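Uncharacterized conserved protein YjbQ/UPF0047 family, ortholog yugU B.subtilis (Clostridium acetobutylicum, PDB 1VMH) is of unknown function, a small trimeric protein of the UPF0047 family with the YjbQ-like fold. Local coordinates at residues E65-D70 and G121-I126. Sequence-based numbering, arbitrary orientation.
Sequences ENADPD and GTWQGI
Trp123 O takes the backbone N of Asn66 in a hydrogen bond of 3.0 Å, and CA of Glu65 adds a CA-H...O contact to the same oxygen. A water within hydrogen-bonding distance of both Trp123 O and Glu65 OE1 can bridge them, though with further acceptors in reach it may not donate to both at once. Beside this bond, Glu65 and Gln124 form an antiparallel non-hydrogen-bonded pair, with CA atoms 5.0 Å apart and the side chains of both on the same face of the sheet.

The carboxylate of Glu65 lies alongside Trp123, OE2 3.8 Å from Trp123 CB, with the carboxylate and ring planes 38° apart. Bending at chi2 (72°) turns this carboxylate back over its own chain, where OE2 accepts from Ala67 N at 2.9 Å. Against the indole, Ala67 CB sits over one face near the rim, 3.5 Å from Trp123 CE3. Asn66 CB rests against the backbone of Gly125, 3.8 Å from Gly125 N.

Within each segment, Asp68 OD1 caps helix 69-82 by accepting from Asp70 N, while Gln124 OE1 receives Gly121 N at 2.8 Å across the type II turn 121-124. Gln124 NE2 reaches Cys54 O of the second subunit. This is the end of an antiparallel strand pair, 59-65 with 124-130, where one strand runs on into an N-capped helix and the other starts from a type II turn, in the three-stranded sheet of the YjbQ-like fold.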
loop_
_atom_site.group_PDB
_atom_site.type_symbol
_atom_site.label_atom_id
_atom_site.label_comp_id
_atom_site.label_asym_id
_atom_site.label_seq_id
_atom_site.Cartn_x
_atom_site.Cartn_y
_atom_site.Cartn_z
ATOM N N GLU A 65 8.411 -12.507 1.748
ATOM C CA GLU A 65 9.261 -13.656 2.086
ATOM C C GLU A 65 10.661 -13.217 2.483
ATOM O O GLU A 65 11.312 -12.484 1.725
ATOM C CB GLU A 65 9.355 -14.551 0.854
ATOM C CG GLU A 65 10.457 -15.601 0.868
ATOM C CD GLU A 65 10.173 -16.717 1.829
ATOM O OE1 GLU A 65 9.020 -17.195 1.877
ATOM O OE2 GLU A 65 11.093 -17.111 2.564
ATOM N N ASN A 66 11.141 -13.735 3.617
ATOM C CA ASN A 66 12.430 -13.311 4.140
ATOM C C ASN A 66 13.462 -14.398 4.284
ATOM O O ASN A 66 14.495 -14.164 4.920
ATOM C CB ASN A 66 12.212 -12.629 5.521
ATOM C CG ASN A 66 11.773 -13.612 6.579
ATOM O OD1 ASN A 66 11.550 -14.781 6.276
ATOM N ND2 ASN A 66 11.716 -13.166 7.860
ATOM N N ALA A 67 13.223 -15.570 3.712
ATOM C CA ALA A 67 14.181 -16.662 3.816
ATOM C C ALA A 67 14.480 -17.349 2.475
ATOM O O ALA A 67 14.965 -18.474 2.467
ATOM C CB ALA A 67 13.691 -17.662 4.825
ATOM N N ASP A 68 14.212 -16.682 1.360
ATOM C CA ASP A 68 14.596 -17.205 0.038
ATOM C C ASP A 68 14.994 -16.064 -0.866
ATOM O O ASP A 68 14.136 -15.322 -1.381
ATOM C CB ASP A 68 13.482 -18.007 -0.637
ATOM C CG ASP A 68 13.953 -18.636 -1.971
ATOM O OD1 ASP A 68 15.150 -18.513 -2.334
ATOM O OD2 ASP A 68 13.123 -19.270 -2.645
ATOM N N PRO A 69 16.294 -15.924 -1.092
ATOM C CA PRO A 69 16.789 -14.882 -1.966
ATOM C C PRO A 69 16.198 -14.907 -3.364
ATOM O O PRO A 69 16.150 -13.856 -4.009
ATOM C CB PRO A 69 18.283 -15.173 -2.034
ATOM C CG PRO A 69 18.578 -15.919 -0.844
ATOM C CD PRO A 69 17.399 -16.748 -0.579
ATOM N N ASP A 70 15.732 -16.058 -3.825
ATOM C CA ASP A 70 15.178 -16.157 -5.178
ATOM C C ASP A 70 13.860 -15.362 -5.292
ATOM O O ASP A 70 13.556 -14.828 -6.343
ATOM C CB ASP A 70 14.915 -17.609 -5.584
ATOM C CG ASP A 70 16.198 -18.415 -5.916
ATOM O OD1 ASP A 70 17.238 -17.853 -6.324
ATOM O OD2 ASP A 70 16.149 -19.647 -5.808
ATOM N N GLY A 121 3.839 -13.380 10.056
ATOM C CA GLY A 121 3.635 -14.757 9.654
ATOM C C GLY A 121 4.935 -15.505 9.409
ATOM O O GLY A 121 6.021 -14.985 9.631
ATOM N N THR A 122 4.793 -16.750 8.949
ATOM C CA THR A 122 5.917 -17.616 8.713
ATOM C C THR A 122 6.768 -17.060 7.572
ATOM O O THR A 122 6.276 -16.815 6.454
ATOM C CB THR A 122 5.444 -19.028 8.348
ATOM O OG1 THR A 122 4.578 -19.534 9.380
ATOM C CG2 THR A 122 6.632 -19.959 8.234
ATOM N N TRP A 123 8.043 -16.844 7.896
ATOM C CA TRP A 123 9.000 -16.283 6.958
ATOM C C TRP A 123 8.513 -14.968 6.314
ATOM O O TRP A 123 8.713 -14.754 5.123
ATOM C CB TRP A 123 9.380 -17.359 5.893
ATOM C CG TRP A 123 10.000 -18.629 6.490
ATOM C CD1 TRP A 123 9.540 -19.908 6.389
ATOM C CD2 TRP A 123 11.131 -18.682 7.360
ATOM N NE1 TRP A 123 10.353 -20.765 7.104
ATOM C CE2 TRP A 123 11.341 -20.040 7.704
ATOM C CE3 TRP A 123 12.027 -17.706 7.851
ATOM C CZ2 TRP A 123 12.389 -20.445 8.534
ATOM C CZ3 TRP A 123 13.081 -18.124 8.679
ATOM C CH2 TRP A 123 13.244 -19.476 9.006
ATOM N N GLN A 124 7.845 -14.141 7.121
ATOM C CA GLN A 124 7.392 -12.866 6.709
ATOM C C GLN A 124 8.268 -11.801 7.365
ATOM O O GLN A 124 8.334 -11.673 8.558
ATOM C CB GLN A 124 5.921 -12.709 7.088
ATOM C CG GLN A 124 5.310 -11.488 6.526
ATOM C CD GLN A 124 3.850 -11.331 6.902
ATOM O OE1 GLN A 124 3.454 -11.494 8.076
ATOM N NE2 GLN A 124 3.048 -10.908 5.928
ATOM N N GLY A 125 8.940 -10.997 6.540
ATOM C CA GLY A 125 9.850 -9.927 6.994
ATOM C C GLY A 125 9.535 -8.599 6.384
ATOM O O GLY A 125 8.818 -8.519 5.406
ATOM N N ILE A 126 10.089 -7.562 7.005
ATOM C CA ILE A 126 9.861 -6.166 6.638
ATOM C C ILE A 126 11.074 -5.699 5.872
ATOM O O ILE A 126 12.212 -5.876 6.350
ATOM C CB ILE A 126 9.682 -5.283 7.856
ATOM C CG1 ILE A 126 8.555 -5.774 8.773
ATOM C CG2 ILE A 126 9.411 -3.852 7.387
ATOM C CD1 ILE A 126 8.704 -5.305 10.217
HETATM O O HOH W 1 6.974 -16.600 3.348
#